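Local coordinates for protein agarase (Pseudoalteromonas fuliginea, PDB 6XJ9) that probably cleaves the beta-1,4-galactosidic links of agarose, the gel-forming polysaccharide of red algae, at residues Leu91-Ala96 with Ala186-Ser191; Leu107-Ile112 with Tyr117-Asn122; Leu157-Asp162 with Gln170-Trp175. One frame throughout, in Å; residues are numbered along the deposited sequence.

How the contacts relate
All three contacts lie within the CBM-like region, on one side of the chain's centre. Contact 1 joins the two layers of its beta sandwich, contact 2 is a hairpin within one layer, and contact 3 lays a loop against strand 169-174. Contacts 2 and 3 follow in series inside the loop closed by contact 1. The centres of contacts 1 and 2 are about 8 Å apart, those of 2 and 3 about 13 Å, and those of 1 and 3 about 17 Å. Strands 185-193, 103-111, 116-123 and 169-174 are successive neighbours. L107 packs on F93 and I190, while T118 and S120 probably hydrogen-bond W175 and I172, so core, hairpin and loop form one connected unit.

Contact 1 (Leu91-Ala96 with Ala186-Ser191); sequences LAFELA and AKIAIS
L91 and F93 meet I188 and I190 across the interior of a beta sandwich, an exchange made wholly of hydrocarbon. The strand axes pass 11.6 Å apart at an angle of 39°, the spacing and twist of two sheets packed face to face, too far for the backbones to bond. The tight part is the cluster around the F93 ring. Its CZ meets I188 CG2 at 3.8 Å, the methyl sitting at the ring edge, near its plane. I190 CD1 approaches F93 CE2 obliquely from the same strand, at 4.0 Å. F93 CG stands anti to its own carbonyl carbon (chi1 -59°), and the ring reaches from there to the two isoleucines. Beside it L91 and I188 come tip to tip, CD2 against CD1 at 3.8 Å.

The packing slackens toward the C-terminal end of both segments, where L95 CD1 stays 6.0 Å from I190 CD1. Alternation along the strands sends other residues to the outer faces: E94, K187 and A189 are partly exposed, and E94 OE1 bonds S205 OG. Strand 89-97 runs between strands 128-134 and 199-210, with L208 and I206 packing on L91 and F93. In the other layer, strand 185-193 is flanked by 70-75 and 103-111, and L107 of the latter touches both F93 and I190.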
ATOM      1  N   LEU A  91       9.352  14.766 -26.916  1.00 27.69           N
ATOM      2  CA  LEU A  91       7.963  14.556 -27.273  1.00 27.27           C
ATOM      3  C   LEU A  91       7.185  14.296 -25.983  1.00 27.10           C
ATOM      4  O   LEU A  91       7.543  13.407 -25.207  1.00 26.92           O
ATOM      5  CB  LEU A  91       7.921  13.347 -28.216  1.00 26.60           C
ATOM      6  CG  LEU A  91       6.541  12.768 -28.527  1.00 27.87           C
ATOM      7  CD1 LEU A  91       5.673  13.777 -29.265  1.00 28.47           C
ATOM      8  CD2 LEU A  91       6.680  11.488 -29.340  1.00 28.12           C
ATOM      9  N   ALA A  92       6.127  15.083 -25.755  1.00 26.61           N
ATOM     10  CA  ALA A  92       5.479  15.105 -24.453  1.00 27.76           C
ATOM     11  C   ALA A  92       3.990  14.818 -24.598  1.00 27.46           C
ATOM     12  O   ALA A  92       3.344  15.335 -25.510  1.00 27.79           O
ATOM     13  CB  ALA A  92       5.709  16.446 -23.809  1.00 24.75           C
ATOM     14  N   PHE A  93       3.461  14.002 -23.678  1.00 27.11           N
ATOM     15  CA  PHE A  93       2.048  13.660 -23.646  1.00 26.34           C
ATOM     16  C   PHE A  93       1.457  14.077 -22.304  1.00 26.63           C
ATOM     17  O   PHE A  93       1.999  13.749 -21.251  1.00 25.33           O
ATOM     18  CB  PHE A  93       1.856  12.151 -23.833  1.00 27.02           C
ATOM     19  CG  PHE A  93       2.402  11.566 -25.113  1.00 27.81           C
ATOM     20  CD1 PHE A  93       3.764  11.368 -25.285  1.00 28.60           C
ATOM     21  CD2 PHE A  93       1.553  11.192 -26.144  1.00 28.78           C
ATOM     22  CE1 PHE A  93       4.266  10.817 -26.458  1.00 29.07           C
ATOM     23  CE2 PHE A  93       2.056  10.643 -27.318  1.00 28.08           C
ATOM     24  CZ  PHE A  93       3.411  10.455 -27.474  1.00 27.09           C
ATOM     25  N   GLU A  94       0.329  14.791 -22.347  1.00 27.60           N
ATOM     26  CA  GLU A  94      -0.399  15.112 -21.133  1.00 29.08           C
ATOM     27  C   GLU A  94      -1.550  14.121 -20.976  1.00 28.26           C
ATOM     28  O   GLU A  94      -2.474  14.114 -21.793  1.00 28.69           O
ATOM     29  CB  GLU A  94      -0.893  16.555 -21.165  1.00 33.62           C
ATOM     30  CG  GLU A  94       0.091  17.531 -20.562  1.00 37.92           C
ATOM     31  CD  GLU A  94      -0.511  18.908 -20.345  1.00 41.74           C
ATOM     32  OE1 GLU A  94      -0.765  19.599 -21.356  1.00 43.55           O
ATOM     33  OE2 GLU A  94      -0.753  19.266 -19.175  1.00 43.06           O
ATOM     34  N   LEU A  95      -1.461  13.286 -19.928  1.00 24.69           N
ATOM     35  CA  LEU A  95      -2.251  12.067 -19.821  1.00 24.86           C
ATOM     36  C   LEU A  95      -2.875  11.951 -18.438  1.00 24.07           C
ATOM     37  O   LEU A  95      -2.209  12.156 -17.431  1.00 25.29           O
ATOM     38  CB  LEU A  95      -1.364  10.841 -20.091  1.00 23.81           C
ATOM     39  CG  LEU A  95      -0.655  10.793 -21.447  1.00 23.99           C
ATOM     40  CD1 LEU A  95       0.346   9.647 -21.505  1.00 21.33           C
ATOM     41  CD2 LEU A  95      -1.650  10.698 -22.599  1.00 22.79           C
ATOM     42  N   ALA A  96      -4.155  11.575 -18.418  1.00 26.10           N
ATOM     43  CA  ALA A  96      -4.838  11.163 -17.204  1.00 27.48           C
ATOM     44  C   ALA A  96      -5.339   9.733 -17.379  1.00 26.76           C
ATOM     45  O   ALA A  96      -5.286   9.187 -18.475  1.00 25.97           O
ATOM     46  CB  ALA A  96      -5.973  12.110 -16.902  1.00 27.17           C
ATOM     47  N   ALA A 186       6.827   8.371 -39.226  1.00 36.26           N
ATOM     48  CA  ALA A 186       5.612   7.934 -39.896  1.00 37.48           C
ATOM     49  C   ALA A 186       4.433   7.824 -38.929  1.00 36.52           C
ATOM     50  O   ALA A 186       3.311   8.164 -39.297  1.00 36.01           O
ATOM     51  CB  ALA A 186       5.854   6.632 -40.626  1.00 38.75           C
ATOM     52  N   LYS A 187       4.673   7.338 -37.702  1.00 35.66           N
ATOM     53  CA  LYS A 187       3.566   7.122 -36.779  1.00 34.76           C
ATOM     54  C   LYS A 187       4.035   7.131 -35.324  1.00 33.97           C
ATOM     55  O   LYS A 187       5.168   6.758 -35.032  1.00 34.52           O
ATOM     56  CB  LYS A 187       2.837   5.816 -37.105  1.00 35.28           C
ATOM     57  CG  LYS A 187       3.703   4.561 -37.104  1.00 35.13           C
ATOM     58  CD  LYS A 187       2.977   3.332 -37.614  1.00 36.88           C
ATOM     59  N   ILE A 188       3.128   7.554 -34.431  1.00 33.43           N
ATOM     60  CA  ILE A 188       3.280   7.435 -32.986  1.00 32.93           C
ATOM     61  C   ILE A 188       2.170   6.505 -32.506  1.00 31.33           C
ATOM     62  O   ILE A 188       0.998   6.794 -32.740  1.00 30.45           O
ATOM     63  CB  ILE A 188       3.156   8.815 -32.304  1.00 33.30           C
ATOM     64  CG1 ILE A 188       4.353   9.722 -32.599  1.00 35.08           C
ATOM     65  CG2 ILE A 188       2.918   8.673 -30.802  1.00 35.11           C
ATOM     66  CD1 ILE A 188       4.131  11.173 -32.206  1.00 32.98           C
ATOM     67  N   ALA A 189       2.542   5.392 -31.856  1.00 28.52           N
ATOM     68  CA  ALA A 189       1.558   4.435 -31.357  1.00 27.07           C
ATOM     69  C   ALA A 189       1.590   4.378 -29.828  1.00 25.28           C
ATOM     70  O   ALA A 189       2.649   4.235 -29.228  1.00 24.32           O
ATOM     71  CB  ALA A 189       1.822   3.071 -31.960  1.00 26.35           C
ATOM     72  N   ILE A 190       0.410   4.454 -29.203  1.00 24.38           N
ATOM     73  CA  ILE A 190       0.259   4.195 -27.780  1.00 23.34           C
ATOM     74  C   ILE A 190      -0.537   2.901 -27.643  1.00 22.92           C
ATOM     75  O   ILE A 190      -1.689   2.866 -28.066  1.00 20.91           O
ATOM     76  CB  ILE A 190      -0.456   5.369 -27.069  1.00 24.22           C
ATOM     77  CG1 ILE A 190       0.297   6.700 -27.200  1.00 25.16           C
ATOM     78  CG2 ILE A 190      -0.777   5.030 -25.611  1.00 25.04           C
ATOM     79  CD1 ILE A 190       1.659   6.730 -26.530  1.00 26.74           C
ATOM     80  N   SER A 191       0.078   1.856 -27.050  1.00 23.16           N
ATOM     81  CA  SER A 191      -0.573   0.556 -26.943  1.00 24.06           C
ATOM     82  C   SER A 191      -0.641   0.043 -25.502  1.00 23.61           C
ATOM     83  O   SER A 191       0.129   0.465 -24.635  1.00 24.00           O
ATOM     84  CB  SER A 191       0.043  -0.478 -27.868  1.00 24.98           C
ATOM     85  OG  SER A 191       1.395  -0.748 -27.521  1.00 26.16           O
TER

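Contact 2 (Leu107-Ile112 with Tyr117-Asn122); sequences LDISDI and YTRSVN
L107 and I109 pair with R119 and Y117 through four backbone hydrogen bonds, their strands running antiparallel at 158° as the two arms of a beta hairpin. L107 N gives R119 O a nearly straight bond of 2.7 Å and R119 N returns one to L107 O, with I109 and Y117 bonded to each other in the same way. Between these hydrogen-bonded pairs lies the non-hydrogen-bonded pair D108 and T118, where D108 CA comes within 3.2 Å of Y117 O in a CA-H...O contact.

Side chains divide between the two faces of the hairpin. On one, D108 and T118 lie side by side and point the same way. T118 OG1 donates to D108 OD2, the modelled 2.4 Å being so short that the exact length is doubtful. OD2 also accepts a hydrogen bond from N116 ND2, so one carboxylate oxygen serves two residues near the start of the other arm. With an alanine in place of D108, the T118 hydroxyl and the N116 amide would probably lose their shared acceptor, and T118 would be freer to turn.

On the other face L107 and I109 share the surface with Y117 and R119, and L107 packs on I188 and I190 of the next strand. R119, extended from CG to NE, brings its guanidinium over Y117, whose CD2 lies 3.6 Å above one face of the group, toward its rim. I109 CD1 touches NH1 obliquely at 3.7 Å. A water accepts from R119 NH1 at 2.9 Å and donates to both L107 O and Y117 O.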
ATOM      1  N   LEU A 107       4.967   3.113 -25.942  1.00 23.62           N
ATOM      2  CA  LEU A 107       5.063   4.181 -26.916  1.00 24.02           C
ATOM      3  C   LEU A 107       6.026   3.737 -28.010  1.00 25.67           C
ATOM      4  O   LEU A 107       7.229   3.620 -27.772  1.00 27.12           O
ATOM      5  CB  LEU A 107       5.522   5.465 -26.213  1.00 23.76           C
ATOM      6  CG  LEU A 107       6.020   6.593 -27.119  1.00 24.08           C
ATOM      7  CD1 LEU A 107       4.918   7.076 -28.045  1.00 24.65           C
ATOM      8  CD2 LEU A 107       6.551   7.753 -26.283  1.00 24.43           C
ATOM      9  N   ASP A 108       5.466   3.442 -29.189  1.00 24.60           N
ATOM     10  CA  ASP A 108       6.262   3.061 -30.344  1.00 26.73           C
ATOM     11  C   ASP A 108       6.235   4.193 -31.368  1.00 26.80           C
ATOM     12  O   ASP A 108       5.169   4.688 -31.728  1.00 26.19           O
ATOM     13  CB  ASP A 108       5.812   1.735 -30.950  1.00 25.90           C
ATOM     14  CG  ASP A 108       6.133   0.556 -30.060  1.00 27.13           C
ATOM     15  OD1 ASP A 108       5.380   0.333 -29.088  1.00 26.09           O
ATOM     16  OD2 ASP A 108       7.136  -0.117 -30.341  1.00 26.27           O
ATOM     17  N   ILE A 109       7.434   4.621 -31.767  1.00 29.16           N
ATOM     18  CA  ILE A 109       7.631   5.616 -32.809  1.00 29.48           C
ATOM     19  C   ILE A 109       8.380   4.934 -33.954  1.00 31.07           C
ATOM     20  O   ILE A 109       9.395   4.276 -33.727  1.00 31.01           O
ATOM     21  CB  ILE A 109       8.379   6.842 -32.247  1.00 28.54           C
ATOM     22  CG1 ILE A 109       7.709   7.392 -30.983  1.00 27.26           C
ATOM     23  CG2 ILE A 109       8.534   7.922 -33.310  1.00 29.68           C
ATOM     24  CD1 ILE A 109       8.589   8.308 -30.156  1.00 28.56           C
ATOM     25  N   SER A 110       7.832   5.065 -35.169  1.00 32.10           N
ATOM     26  CA  SER A 110       8.323   4.400 -36.369  1.00 34.88           C
ATOM     27  C   SER A 110       8.633   5.445 -37.440  1.00 36.20           C
ATOM     28  O   SER A 110       7.887   6.413 -37.593  1.00 34.78           O
ATOM     29  CB  SER A 110       7.308   3.401 -36.891  1.00 36.11           C
ATOM     30  OG  SER A 110       6.835   2.541 -35.860  1.00 35.91           O
ATOM     31  N   ASP A 111       9.713   5.209 -38.198  1.00 37.35           N
ATOM     32  CA  ASP A 111      10.186   6.146 -39.206  1.00 39.53           C
ATOM     33  C   ASP A 111       9.933   5.606 -40.614  1.00 42.38           C
ATOM     34  O   ASP A 111       9.512   4.461 -40.787  1.00 42.53           O
ATOM     35  CB  ASP A 111      11.659   6.514 -38.998  1.00 36.59           C
ATOM     36  CG  ASP A 111      12.634   5.363 -39.192  1.00 38.94           C
ATOM     37  OD1 ASP A 111      12.275   4.386 -39.895  1.00 37.57           O
ATOM     38  OD2 ASP A 111      13.754   5.453 -38.631  1.00 38.65           O
ATOM     39  N   ILE A 112      10.250   6.450 -41.610  1.00 41.92           N
ATOM     40  CA  ILE A 112       9.965   6.226 -43.022  1.00 42.70           C
ATOM     41  C   ILE A 112      10.708   4.989 -43.521  1.00 44.32           C
ATOM     42  O   ILE A 112      10.363   4.441 -44.565  1.00 44.62           O
ATOM     43  CB  ILE A 112      10.331   7.472 -43.861  1.00 41.16           C
ATOM     44  CG1 ILE A 112      11.763   7.944 -43.601  1.00 40.64           C
ATOM     45  CG2 ILE A 112       9.336   8.597 -43.642  1.00 40.70           C
ATOM     46  N   TYR A 117      11.035   2.141 -32.461  1.00 33.84           N
ATOM     47  CA  TYR A 117      11.549   2.098 -31.100  1.00 32.53           C
ATOM     48  C   TYR A 117      10.413   2.114 -30.081  1.00 31.17           C
ATOM     49  O   TYR A 117       9.464   2.879 -30.224  1.00 30.80           O
ATOM     50  CB  TYR A 117      12.550   3.220 -30.815  1.00 30.10           C
ATOM     51  CG  TYR A 117      13.335   2.974 -29.552  1.00 30.52           C
ATOM     52  CD1 TYR A 117      14.373   2.053 -29.537  1.00 30.34           C
ATOM     53  CD2 TYR A 117      13.022   3.621 -28.363  1.00 27.37           C
ATOM     54  CE1 TYR A 117      15.095   1.792 -28.383  1.00 29.90           C
ATOM     55  CE2 TYR A 117      13.734   3.370 -27.199  1.00 27.69           C
ATOM     56  CZ  TYR A 117      14.777   2.457 -27.214  1.00 28.50           C
ATOM     57  OH  TYR A 117      15.498   2.185 -26.090  1.00 31.44           O
ATOM     58  N   THR A 118      10.574   1.296 -29.027  1.00 30.44           N
ATOM     59  CA  THR A 118       9.585   1.101 -27.975  1.00 29.36           C
ATOM     60  C   THR A 118      10.057   1.743 -26.668  1.00 27.92           C
ATOM     61  O   THR A 118      11.128   1.405 -26.164  1.00 26.76           O
ATOM     62  CB  THR A 118       9.334  -0.396 -27.759  1.00 29.32           C
ATOM     63  OG1 THR A 118       8.997  -0.987 -29.017  1.00 26.12           O
ATOM     64  CG2 THR A 118       8.253  -0.671 -26.735  1.00 28.97           C
ATOM     65  N   ARG A 119       9.232   2.657 -26.131  1.00 26.38           N
ATOM     66  CA  ARG A 119       9.347   3.172 -24.770  1.00 25.44           C
ATOM     67  C   ARG A 119       8.093   2.759 -23.992  1.00 25.76           C
ATOM     68  O   ARG A 119       7.120   2.321 -24.600  1.00 25.82           O
ATOM     69  CB  ARG A 119       9.535   4.693 -24.786  1.00 26.44           C
ATOM     70  CG  ARG A 119      10.824   5.172 -25.445  1.00 26.30           C
ATOM     71  CD  ARG A 119      10.771   6.635 -25.846  1.00 26.19           C
ATOM     72  NE  ARG A 119      12.069   7.114 -26.317  1.00 27.41           N
ATOM     73  CZ  ARG A 119      12.434   7.253 -27.592  1.00 29.45           C
ATOM     74  NH1 ARG A 119      11.603   6.944 -28.577  1.00 28.68           N
ATOM     75  NH2 ARG A 119      13.645   7.693 -27.876  1.00 29.98           N
ATOM     76  N   SER A 120       8.125   2.854 -22.651  1.00 23.73           N
ATOM     77  CA  SER A 120       7.007   2.442 -21.811  1.00 22.43           C
ATOM     78  C   SER A 120       6.963   3.257 -20.517  1.00 21.41           C
ATOM     79  O   SER A 120       7.994   3.658 -19.992  1.00 22.47           O
ATOM     80  CB  SER A 120       7.063   0.958 -21.514  1.00 23.76           C
ATOM     81  OG  SER A 120       5.892   0.542 -20.818  1.00 24.38           O
ATOM     82  N   VAL A 121       5.758   3.476 -19.988  1.00 21.74           N
ATOM     83  CA  VAL A 121       5.609   4.133 -18.697  1.00 20.82           C
ATOM     84  C   VAL A 121       4.283   3.708 -18.069  1.00 20.51           C
ATOM     85  O   VAL A 121       3.357   3.314 -18.774  1.00 19.39           O
ATOM     86  CB  VAL A 121       5.725   5.667 -18.821  1.00 21.02           C
ATOM     87  CG1 VAL A 121       4.499   6.289 -19.474  1.00 20.91           C
ATOM     88  CG2 VAL A 121       5.990   6.322 -17.474  1.00 20.28           C
ATOM     89  N   ASN A 122       4.200   3.793 -16.736  1.00 20.07           N
ATOM     90  CA  ASN A 122       2.938   3.578 -16.055  1.00 20.75           C
ATOM     91  C   ASN A 122       2.219   4.916 -15.891  1.00 20.76           C
ATOM     92  O   ASN A 122       2.844   5.897 -15.512  1.00 21.06           O
ATOM     93  CB  ASN A 122       3.121   2.851 -14.718  1.00 19.43           C
ATOM     94  CG  ASN A 122       1.794   2.552 -14.042  1.00 19.89           C
ATOM     95  OD1 ASN A 122       1.173   3.438 -13.458  1.00 19.38           O
ATOM     96  ND2 ASN A 122       1.348   1.309 -14.110  1.00 18.38           N
TER
HETATM   97  O   HOH W   1       9.374   5.064 -28.588  1.00 23.68           O

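Contact 3 (Leu157-Asp162 with Gln170-Trp175); sequences LRSNPD and QFISMW
D162 and Q170 are joined by a water in the polar half of this contact, between an irregular loop and strand 169-174. The water donates to D162 OD2 at 2.6 Å and accepts from Q170 N at 3.0 Å, linking a carboxylate to a backbone amide that the loop does not meet directly. The two side chains slide past each other in opposite directions, the Q170 chain extended, and D162 OD1 lies 3.7 Å from Q170 CB.

Van der Waals contact is slight. I172 CD1 comes to 4.2 Å from S159 OG, the only close approach between these two residues. With OG anti to the backbone N (chi1 -179°), the S159 hydroxyl is carried to the I172 methyl, where it also has its hydrogen bond with F679 O. H680 touches both S159 and I172, continuing the packing beyond the two segments.

Backbone bonding runs outward from each segment. I172 and M174 pair with S120 and T118 of the hairpin, and M174 and W175 both face T118 in a classic beta bulge where the chain turns a corner. In the loop, S159 O receives N731 ND2, and R158 pairs through its backbone with G729.

A water and modest packing are thus among the links between loop and strand, and the loop is also hydrogen-bonded to F679, G729 and N731, far along the chain. Chemically, then, 157-162 touches both the CBM-like region, to which a water bridges it, and the later part of the chain, which probably holds the catalytic domain.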
ATOM      1  N   LEU A 157      24.140   1.871 -17.361  1.00 26.43           N
ATOM      2  CA  LEU A 157      22.830   1.731 -16.751  1.00 26.95           C
ATOM      3  C   LEU A 157      21.799   1.510 -17.854  1.00 28.34           C
ATOM      4  O   LEU A 157      21.720   2.316 -18.779  1.00 29.84           O
ATOM      5  CB  LEU A 157      22.496   3.018 -15.989  1.00 26.23           C
ATOM      6  CG  LEU A 157      23.050   3.141 -14.569  1.00 25.04           C
ATOM      7  CD1 LEU A 157      24.516   3.554 -14.572  1.00 24.35           C
ATOM      8  CD2 LEU A 157      22.230   4.147 -13.773  1.00 26.65           C
ATOM      9  N   ARG A 158      20.979   0.455 -17.730  1.00 28.35           N
ATOM     10  CA  ARG A 158      19.958   0.198 -18.740  1.00 27.40           C
ATOM     11  C   ARG A 158      19.076   1.439 -18.897  1.00 26.26           C
ATOM     12  O   ARG A 158      18.810   1.867 -20.016  1.00 23.27           O
ATOM     13  CB  ARG A 158      19.162  -1.081 -18.452  1.00 30.26           C
ATOM     14  CG  ARG A 158      18.164  -1.450 -19.546  1.00 33.16           C
ATOM     15  CD  ARG A 158      18.165  -2.925 -19.906  1.00 37.65           C
ATOM     16  NE  ARG A 158      19.383  -3.291 -20.618  1.00 38.68           N
ATOM     17  CZ  ARG A 158      19.986  -4.476 -20.565  1.00 40.72           C
ATOM     18  NH1 ARG A 158      19.492  -5.447 -19.820  1.00 43.04           N
ATOM     19  NH2 ARG A 158      21.093  -4.685 -21.256  1.00 44.27           N
ATOM     20  N   SER A 159      18.662   2.018 -17.766  1.00 23.45           N
ATOM     21  CA  SER A 159      17.973   3.297 -17.750  1.00 24.22           C
ATOM     22  C   SER A 159      18.676   4.259 -16.794  1.00 25.00           C
ATOM     23  O   SER A 159      18.972   3.906 -15.649  1.00 22.92           O
ATOM     24  CB  SER A 159      16.527   3.121 -17.398  1.00 25.61           C
ATOM     25  OG  SER A 159      15.851   4.367 -17.407  1.00 30.81           O
ATOM     26  N   ASN A 160      18.928   5.480 -17.290  1.00 23.63           N
ATOM     27  CA  ASN A 160      19.714   6.504 -16.618  1.00 24.53           C
ATOM     28  C   ASN A 160      18.829   7.334 -15.686  1.00 23.41           C
ATOM     29  O   ASN A 160      17.613   7.377 -15.846  1.00 24.37           O
ATOM     30  CB  ASN A 160      20.310   7.485 -17.639  1.00 25.05           C
ATOM     31  CG  ASN A 160      21.672   7.111 -18.186  1.00 24.67           C
ATOM     32  OD1 ASN A 160      22.366   6.254 -17.650  1.00 26.26           O
ATOM     33  ND2 ASN A 160      22.090   7.798 -19.238  1.00 25.55           N
ATOM     34  N   PRO A 161      19.405   8.084 -14.715  1.00 23.72           N
ATOM     35  CA  PRO A 161      18.656   9.140 -14.028  1.00 23.85           C
ATOM     36  C   PRO A 161      18.179  10.150 -15.067  1.00 23.57           C
ATOM     37  O   PRO A 161      18.766  10.261 -16.139  1.00 24.87           O
ATOM     38  CB  PRO A 161      19.732   9.862 -13.194  1.00 23.32           C
ATOM     39  CG  PRO A 161      20.818   8.822 -12.997  1.00 23.51           C
ATOM     40  CD  PRO A 161      20.809   8.008 -14.274  1.00 23.35           C
ATOM     41  N   ASP A 162      17.118  10.881 -14.731  1.00 25.28           N
ATOM     42  CA  ASP A 162      16.656  12.017 -15.511  1.00 27.78           C
ATOM     43  C   ASP A 162      17.799  13.014 -15.694  1.00 28.68           C
ATOM     44  O   ASP A 162      18.645  13.158 -14.812  1.00 27.20           O
ATOM     45  CB  ASP A 162      15.485  12.704 -14.812  1.00 28.90           C
ATOM     46  CG  ASP A 162      14.222  11.864 -14.767  1.00 31.36           C
ATOM     47  OD1 ASP A 162      14.151  10.871 -15.518  1.00 31.58           O
ATOM     48  OD2 ASP A 162      13.313  12.226 -13.996  1.00 33.64           O
ATOM     49  N   GLN A 170       9.536  10.702 -17.176  1.00 25.54           N
ATOM     50  CA  GLN A 170      10.212  10.259 -18.378  1.00 24.84           C
ATOM     51  C   GLN A 170       9.767   8.835 -18.721  1.00 25.29           C
ATOM     52  O   GLN A 170       9.700   7.972 -17.852  1.00 22.60           O
ATOM     53  CB  GLN A 170      11.726  10.351 -18.204  1.00 24.19           C
ATOM     54  CG  GLN A 170      12.480   9.968 -19.468  1.00 26.07           C
ATOM     55  CD  GLN A 170      13.984  10.087 -19.382  1.00 28.13           C
ATOM     56  OE1 GLN A 170      14.566  10.331 -18.324  1.00 29.74           O
ATOM     57  NE2 GLN A 170      14.632   9.896 -20.516  1.00 27.33           N
ATOM     58  N   PHE A 171       9.470   8.600 -20.008  1.00 24.59           N
ATOM     59  CA  PHE A 171       9.263   7.249 -20.509  1.00 24.07           C
ATOM     60  C   PHE A 171      10.542   6.439 -20.315  1.00 24.62           C
ATOM     61  O   PHE A 171      11.648   6.976 -20.412  1.00 23.54           O
ATOM     62  CB  PHE A 171       8.905   7.258 -22.000  1.00 25.76           C
ATOM     63  CG  PHE A 171       7.457   7.534 -22.330  1.00 25.32           C
ATOM     64  CD1 PHE A 171       7.000   8.835 -22.494  1.00 24.74           C
ATOM     65  CD2 PHE A 171       6.556   6.494 -22.495  1.00 25.63           C
ATOM     66  CE1 PHE A 171       5.675   9.090 -22.817  1.00 24.39           C
ATOM     67  CE2 PHE A 171       5.233   6.750 -22.830  1.00 24.84           C
ATOM     68  CZ  PHE A 171       4.793   8.048 -22.981  1.00 23.99           C
ATOM     69  N   ILE A 172      10.374   5.133 -20.066  1.00 25.52           N
ATOM     70  CA  ILE A 172      11.498   4.212 -19.977  1.00 24.77           C
ATOM     71  C   ILE A 172      11.812   3.670 -21.369  1.00 26.49           C
ATOM     72  O   ILE A 172      10.947   3.086 -22.024  1.00 23.71           O
ATOM     73  CB  ILE A 172      11.191   3.075 -18.976  1.00 25.99           C
ATOM     74  CG1 ILE A 172      10.724   3.604 -17.614  1.00 27.41           C
ATOM     75  CG2 ILE A 172      12.375   2.137 -18.844  1.00 24.42           C
ATOM     76  CD1 ILE A 172      11.684   4.574 -16.946  1.00 28.31           C
ATOM     77  N   SER A 173      13.069   3.852 -21.808  1.00 28.44           N
ATOM     78  CA  SER A 173      13.517   3.291 -23.075  1.00 31.81           C
ATOM     79  C   SER A 173      13.605   1.769 -22.959  1.00 32.05           C
ATOM     80  O   SER A 173      14.292   1.255 -22.087  1.00 33.56           O
ATOM     81  CB  SER A 173      14.839   3.896 -23.493  1.00 33.69           C
ATOM     82  OG  SER A 173      14.733   5.310 -23.557  1.00 35.99           O
ATOM     83  N   MET A 174      12.902   1.050 -23.844  1.00 33.33           N
ATOM     84  CA  MET A 174      12.794  -0.392 -23.705  1.00 31.81           C
ATOM     85  C   MET A 174      13.659  -1.113 -24.741  1.00 33.98           C
ATOM     86  O   MET A 174      14.569  -1.848 -24.365  1.00 34.96           O
ATOM     87  CB  MET A 174      11.337  -0.857 -23.781  1.00 29.97           C
ATOM     88  CG  MET A 174      10.415  -0.162 -22.780  1.00 28.49           C
ATOM     89  SD  MET A 174      10.702  -0.584 -21.029  1.00 28.69           S
ATOM     90  CE  MET A 174       9.936  -2.201 -20.919  1.00 26.73           C
ATOM     91  N   TRP A 175      13.375  -0.923 -26.038  1.00 36.00           N
ATOM     92  CA  TRP A 175      14.074  -1.669 -27.077  1.00 37.53           C
ATOM     93  C   TRP A 175      13.662  -1.198 -28.471  1.00 40.15           C
ATOM     94  O   TRP A 175      12.669  -0.487 -28.629  1.00 38.53           O
ATOM     95  CB  TRP A 175      13.822  -3.175 -26.923  1.00 36.70           C
ATOM     96  CG  TRP A 175      12.364  -3.498 -26.829  1.00 35.62           C
ATOM     97  CD1 TRP A 175      11.423  -3.369 -27.809  1.00 35.57           C
ATOM     98  CD2 TRP A 175      11.669  -3.972 -25.668  1.00 35.56           C
ATOM     99  NE1 TRP A 175      10.191  -3.739 -27.342  1.00 34.22           N
ATOM    100  CE2 TRP A 175      10.311  -4.117 -26.031  1.00 35.10           C
ATOM    101  CE3 TRP A 175      12.060  -4.296 -24.363  1.00 37.51           C
ATOM    102  CZ2 TRP A 175       9.343  -4.556 -25.131  1.00 34.43           C
ATOM    103  CZ3 TRP A 175      11.102  -4.739 -23.477  1.00 36.23           C
ATOM    104  CH2 TRP A 175       9.765  -4.867 -23.859  1.00 35.13           C
TER
HETATM  105  O   HOH W   2      11.066  11.077 -14.628  1.00 29.61           O